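Local coordinates for type I modular polyketide synthase (Streptomyces albus subsp. albus, PDB 6IYT), which probably transfers an ethylmalonyl-type extender unit from its coenzyme A thioester to an acyl carrier protein during salinomycin polyketide assembly, at residues A208-S213 with V374-V379; S349-E354 with A363-E368. All coordinates share one frame; numbering follows the deposited sequence.

Contact 1 of 2, residues A208-S213 with V374-V379; sequences AVVGHS and VSFEPV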
loop_
_atom_site.group_PDB
_atom_site.type_symbol
_atom_site.label_atom_id
_atom_site.label_comp_id
_atom_site.label_asym_id
_atom_site.label_seq_id
_atom_site.Cartn_x
_atom_site.Cartn_y
_atom_site.Cartn_z
ATOM N N ALA A 208 -13.518 -0.462 -4.468
ATOM C CA ALA A 208 -12.993 -1.515 -5.324
ATOM C C ALA A 208 -11.587 -1.841 -4.842
ATOM O O ALA A 208 -10.969 -1.024 -4.152
ATOM C CB ALA A 208 -12.948 -1.068 -6.752
ATOM N N VAL A 209 -11.029 -2.941 -5.333
ATOM C CA VAL A 209 -9.638 -3.290 -5.027
ATOM C C VAL A 209 -8.898 -3.672 -6.297
ATOM O O VAL A 209 -9.523 -4.042 -7.279
ATOM C CB VAL A 209 -9.529 -4.458 -4.047
ATOM C CG1 VAL A 209 -10.169 -4.119 -2.707
ATOM C CG2 VAL A 209 -10.144 -5.721 -4.651
ATOM N N VAL A 210 -7.583 -3.406 -6.309
ATOM C CA VAL A 210 -6.703 -3.812 -7.422
ATOM C C VAL A 210 -5.402 -4.297 -6.848
ATOM O O VAL A 210 -4.842 -3.686 -5.925
ATOM C CB VAL A 210 -6.405 -2.670 -8.391
ATOM C CG1 VAL A 210 -5.652 -3.183 -9.601
ATOM C CG2 VAL A 210 -7.672 -1.995 -8.825
ATOM N N GLY A 211 -4.940 -5.420 -7.347
ATOM C CA GLY A 211 -3.682 -5.994 -6.901
ATOM C C GLY A 211 -2.685 -6.138 -8.048
ATOM O O GLY A 211 -3.066 -6.217 -9.239
ATOM N N HIS A 212 -1.432 -6.313 -7.688
ATOM C CA HIS A 212 -0.349 -6.473 -8.663
ATOM C C HIS A 212 0.364 -7.800 -8.359
ATOM O O HIS A 212 0.831 -8.005 -7.235
ATOM C CB HIS A 212 0.616 -5.302 -8.524
ATOM C CG HIS A 212 1.637 -5.234 -9.590
ATOM N ND1 HIS A 212 1.721 -4.173 -10.477
ATOM C CD2 HIS A 212 2.584 -6.116 -9.966
ATOM C CE1 HIS A 212 2.769 -4.356 -11.270
ATOM N NE2 HIS A 212 3.323 -5.511 -10.959
ATOM N N SER A 213 0.298 -8.757 -9.297
ATOM C CA SER A 213 0.940 -10.061 -9.084
ATOM C C SER A 213 0.370 -10.712 -7.797
ATOM O O SER A 213 -0.811 -10.741 -7.628
ATOM C CB SER A 213 2.451 -9.863 -8.991
ATOM O OG SER A 213 3.134 -11.103 -9.089
ATOM N N VAL A 374 1.673 -8.303 -15.854
ATOM C CA VAL A 374 0.735 -7.517 -15.059
ATOM C C VAL A 374 0.332 -6.270 -15.850
ATOM O O VAL A 374 1.133 -5.341 -16.026
ATOM C CB VAL A 374 1.367 -7.118 -13.708
ATOM C CG1 VAL A 374 0.312 -6.518 -12.774
ATOM C CG2 VAL A 374 2.020 -8.320 -13.043
ATOM N N SER A 375 -0.949 -6.164 -16.143
ATOM C CA SER A 375 -1.463 -5.027 -16.871
ATOM C C SER A 375 -1.957 -3.961 -15.920
ATOM O O SER A 375 -3.139 -3.729 -15.818
ATOM C CB SER A 375 -2.597 -5.460 -17.793
ATOM O OG SER A 375 -2.124 -6.366 -18.738
ATOM N N PHE A 376 -1.057 -3.316 -15.198
ATOM C CA PHE A 376 -1.514 -2.418 -14.131
ATOM C C PHE A 376 -1.895 -1.018 -14.710
ATOM O O PHE A 376 -2.986 -0.511 -14.435
ATOM C CB PHE A 376 -0.436 -2.307 -13.034
ATOM C CG PHE A 376 -0.802 -1.385 -11.903
ATOM C CD1 PHE A 376 -1.723 -1.781 -10.939
ATOM C CD2 PHE A 376 -0.269 -0.127 -11.827
ATOM C CE1 PHE A 376 -2.038 -0.936 -9.878
ATOM C CE2 PHE A 376 -0.582 0.727 -10.778
ATOM C CZ PHE A 376 -1.471 0.313 -9.802
ATOM N N GLU A 377 -1.041 -0.475 -15.590
ATOM C CA GLU A 377 -1.297 0.820 -16.231
ATOM C C GLU A 377 -2.675 0.928 -16.937
ATOM O O GLU A 377 -3.418 1.847 -16.661
ATOM C CB GLU A 377 -0.161 1.182 -17.202
ATOM C CG GLU A 377 -0.439 2.429 -18.020
ATOM C CD GLU A 377 0.611 2.646 -19.109
ATOM O OE1 GLU A 377 1.436 1.743 -19.322
ATOM O OE2 GLU A 377 0.617 3.721 -19.733
ATOM N N PRO A 378 -3.078 -0.099 -17.724
ATOM C CA PRO A 378 -4.406 -0.022 -18.353
ATOM C C PRO A 378 -5.564 -0.090 -17.333
ATOM O O PRO A 378 -6.623 0.504 -17.535
ATOM C CB PRO A 378 -4.441 -1.230 -19.284
ATOM C CG PRO A 378 -3.050 -1.750 -19.367
ATOM C CD PRO A 378 -2.259 -1.213 -18.241
ATOM N N VAL A 379 -5.350 -0.782 -16.240
ATOM C CA VAL A 379 -6.358 -0.857 -15.214
ATOM C C VAL A 379 -6.464 0.479 -14.447
ATOM O O VAL A 379 -7.562 0.939 -14.160
ATOM C CB VAL A 379 -6.080 -2.033 -14.258
ATOM C CG1 VAL A 379 -7.000 -1.964 -13.053
ATOM C CG2 VAL A 379 -6.257 -3.352 -15.007
#
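Val374 presses a methyl group onto the ring of His212, the residue just before Ser213 in what is probably the nucleophile elbow (GxSxG) of this acyltransferase, a sharp turn between strand 208-211 and helix 215-223. CG1 of Val374 lies 3.4 Å from the centroid of the His212 ring and only 2° off its normal, a CH-pi contact centred over the face. The valine rotamer, with CG1 anti to the backbone N (chi1 -170°), places that methyl over the ring centre and turns CG2 to the Ser213 side, where Val374 CG2 comes within 4.4 Å of Ser213 CB. Phe376 approaches the imidazole from another direction: the ring centroids are 5.8 Å apart, with the planes inclined at 50°.

No hydrogen bond joins the two segments, and the contact rests on van der Waals and CH-pi packing, mostly buried. It connects strand 208-211 of the parallel sheet in the alpha/beta core to the short passage from strand 374-375 of the mixed sheet into helix 376-385. The turn at Ser213 has a positive phi, as expected at such an elbow, and Ser213 OG is hydrogen-bonded to His320 NE2, consistent with a catalytic Ser-His pair. Further down the strand, Val210 takes up the packing. Its CG1 passes 4.3 Å from Phe376 CE1 and meets Val379 tip to tip, the two CG1 methyls of Val210 and Val379 lying 3.9 Å apart.

Contact 2 of 2, residues S349-E354 with A363-E368; sequences STVNGE and ASYWFE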
loop_
_atom_site.group_PDB
_atom_site.type_symbol
_atom_site.label_atom_id
_atom_site.label_comp_id
_atom_site.label_asym_id
_atom_site.label_seq_id
_atom_site.Cartn_x
_atom_site.Cartn_y
_atom_site.Cartn_z
ATOM N N SER A 349 -9.109 -6.774 -12.225
ATOM C CA SER A 349 -8.015 -7.706 -12.479
ATOM C C SER A 349 -6.943 -7.055 -13.319
ATOM O O SER A 349 -7.244 -6.476 -14.374
ATOM C CB SER A 349 -8.533 -8.953 -13.213
ATOM O OG SER A 349 -7.460 -9.795 -13.533
ATOM N N THR A 350 -5.688 -7.220 -12.889
ATOM C CA THR A 350 -4.507 -6.844 -13.709
ATOM C C THR A 350 -3.959 -8.032 -14.500
ATOM O O THR A 350 -2.917 -7.930 -15.180
ATOM C CB THR A 350 -3.424 -6.289 -12.830
ATOM O OG1 THR A 350 -3.084 -7.261 -11.818
ATOM C CG2 THR A 350 -3.906 -5.023 -12.178
ATOM N N VAL A 351 -4.717 -9.125 -14.497
ATOM C CA VAL A 351 -4.407 -10.288 -15.286
ATOM C C VAL A 351 -5.164 -10.254 -16.607
ATOM O O VAL A 351 -4.573 -10.430 -17.654
ATOM C CB VAL A 351 -4.793 -11.565 -14.516
ATOM C CG1 VAL A 351 -4.476 -12.799 -15.310
ATOM C CG2 VAL A 351 -4.106 -11.582 -13.175
ATOM N N ASN A 352 -6.470 -9.989 -16.561
ATOM C CA ASN A 352 -7.288 -10.029 -17.791
ATOM C C ASN A 352 -8.033 -8.731 -18.078
ATOM O O ASN A 352 -8.756 -8.639 -19.053
ATOM C CB ASN A 352 -8.249 -11.208 -17.770
ATOM C CG ASN A 352 -9.211 -11.168 -16.603
ATOM O OD1 ASN A 352 -9.536 -10.113 -16.084
ATOM N ND2 ASN A 352 -9.610 -12.343 -16.142
ATOM N N GLY A 353 -7.887 -7.747 -17.194
ATOM C CA GLY A 353 -8.398 -6.413 -17.453
ATOM C C GLY A 353 -9.917 -6.334 -17.303
ATOM O O GLY A 353 -10.533 -5.284 -17.595
ATOM N N GLU A 354 -10.479 -7.328 -16.640
ATOM C CA GLU A 354 -11.922 -7.359 -16.379
ATOM C C GLU A 354 -12.233 -6.794 -15.016
ATOM O O GLU A 354 -11.390 -6.828 -14.102
ATOM C CB GLU A 354 -12.437 -8.780 -16.445
ATOM C CG GLU A 354 -12.099 -9.497 -17.736
ATOM C CD GLU A 354 -13.199 -9.426 -18.755
ATOM O OE1 GLU A 354 -13.344 -10.400 -19.525
ATOM O OE2 GLU A 354 -13.860 -8.364 -18.857
ATOM N N ALA A 363 -8.311 -21.863 -9.324
ATOM C CA ALA A 363 -6.894 -22.260 -9.549
ATOM C C ALA A 363 -6.361 -21.771 -10.891
ATOM O O ALA A 363 -5.193 -21.353 -10.982
ATOM C CB ALA A 363 -6.726 -23.755 -9.424
ATOM N N SER A 364 -7.186 -21.863 -11.940
ATOM C CA SER A 364 -6.786 -21.403 -13.282
ATOM C C SER A 364 -6.469 -19.924 -13.287
ATOM O O SER A 364 -5.499 -19.462 -13.936
ATOM C CB SER A 364 -7.880 -21.700 -14.318
ATOM O OG SER A 364 -7.820 -23.071 -14.695
ATOM N N TYR A 365 -7.251 -19.166 -12.552
ATOM C CA TYR A 365 -6.948 -17.723 -12.383
ATOM C C TYR A 365 -5.605 -17.487 -11.717
ATOM O O TYR A 365 -4.849 -16.655 -12.160
ATOM C CB TYR A 365 -8.026 -17.027 -11.599
ATOM C CG TYR A 365 -7.827 -15.550 -11.552
ATOM C CD1 TYR A 365 -8.255 -14.737 -12.603
ATOM C CD2 TYR A 365 -7.099 -14.967 -10.528
ATOM C CE1 TYR A 365 -7.985 -13.378 -12.613
ATOM C CE2 TYR A 365 -6.771 -13.620 -10.558
ATOM C CZ TYR A 365 -7.322 -12.813 -11.526
ATOM O OH TYR A 365 -6.968 -11.503 -11.577
ATOM N N TRP A 366 -5.305 -18.222 -10.655
ATOM C CA TRP A 366 -4.075 -18.014 -9.941
ATOM C C TRP A 366 -2.848 -18.489 -10.724
ATOM O O TRP A 366 -1.801 -17.850 -10.653
ATOM C CB TRP A 366 -4.118 -18.624 -8.566
ATOM C CG TRP A 366 -5.114 -17.957 -7.681
ATOM C CD1 TRP A 366 -6.293 -18.487 -7.234
ATOM C CD2 TRP A 366 -5.124 -16.577 -7.300
ATOM N NE1 TRP A 366 -7.037 -17.532 -6.610
ATOM C CE2 TRP A 366 -6.372 -16.331 -6.679
ATOM C CE3 TRP A 366 -4.269 -15.503 -7.546
ATOM C CZ2 TRP A 366 -6.732 -15.085 -6.211
ATOM C CZ3 TRP A 366 -4.617 -14.243 -7.047
ATOM C CH2 TRP A 366 -5.822 -14.053 -6.369
ATOM N N PHE A 367 -3.046 -19.425 -11.664
ATOM C CA PHE A 367 -2.014 -19.690 -12.635
ATOM C C PHE A 367 -1.807 -18.501 -13.583
ATOM O O PHE A 367 -0.699 -18.052 -13.770
ATOM C CB PHE A 367 -2.289 -20.929 -13.452
ATOM C CG PHE A 367 -1.279 -21.140 -14.547
ATOM C CD1 PHE A 367 0.008 -21.531 -14.232
ATOM C CD2 PHE A 367 -1.554 -20.745 -15.834
ATOM C CE1 PHE A 367 0.990 -21.603 -15.219
ATOM C CE2 PHE A 367 -0.594 -20.871 -16.854
ATOM C CZ PHE A 367 0.684 -21.287 -16.531
ATOM N N GLU A 368 -2.886 -17.991 -14.168
ATOM C CA GLU A 368 -2.775 -16.846 -15.075
ATOM C C GLU A 368 -2.166 -15.644 -14.355
ATOM O O GLU A 368 -1.349 -14.913 -14.920
ATOM C CB GLU A 368 -4.144 -16.481 -15.630
ATOM C CG GLU A 368 -4.752 -17.528 -16.561
ATOM C CD GLU A 368 -3.945 -17.733 -17.821
ATOM O OE1 GLU A 368 -3.653 -16.717 -18.513
ATOM O OE2 GLU A 368 -3.659 -18.925 -18.159
#
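Ser349 OG is gripped three times: it donates to Tyr365 OH at 2.6 Å and accepts from two backbone amides of its own loop. Val351 N, at 3.0 Å from Ser349 OG, closes an ST turn, and Asn352 N, at 3.2 Å from the same oxygen, makes it an ST motif. With OG anti to the backbone N (chi1 176°), the serine hydroxyl sits over the following peptides and still faces the tyrosine, in the plane of its ring and at the edge. This fastens the loop between strands 347-348 and 355-356 to the first turns of helix 363-371 in the acyltransferase domain.

Tyr365 OH is also hydrogen-bonded to Glu216 OE2, so the phenol links the loop serine to an acidic side chain of helix 215-223, and two bonds grip the phenol oxygen. Val351 closes in beside this bond. Its CG2 lies 3.8 Å from Tyr365 CZ, approaching the ring obliquely, whereas its other methyl turns to the helix surface. Asn352 sends its amide to the ring edge, with the planes 69° apart; its OD1 meanwhile accepts from Glu354 N at 3.0 Å in an Asx turn, which keeps the exposed tip of the loop folded back. The carboxylate of Glu368 forms a salt bridge with Arg372, and lower on that side chain Glu368 CB rests 3.7 Å from Val351 CG1.

The centres of contacts 1 and 2 lie about 10 Å apart, and Thr350 connects them. Its OG1 is hydrogen-bonded to Gly211 O at 2.8 Å, and its backbone O lies 2.8 Å from Ser375 N, a probable hydrogen bond, so this one loop residue bridges both segments of contact 1. A methyl-carbonyl contact adds to the junction, with Val379 CG2 3.3 Å from Ser349 O. Glu216, in the helix that follows the probable nucleophile Ser213, is hydrogen-bonded to both Thr350 N and Tyr365 OH, and Asn369 ND2, one residue beyond segment 363-368, to Ser213 O. Contact 2 is thus consistent with a second shell around the likely active-site elbow.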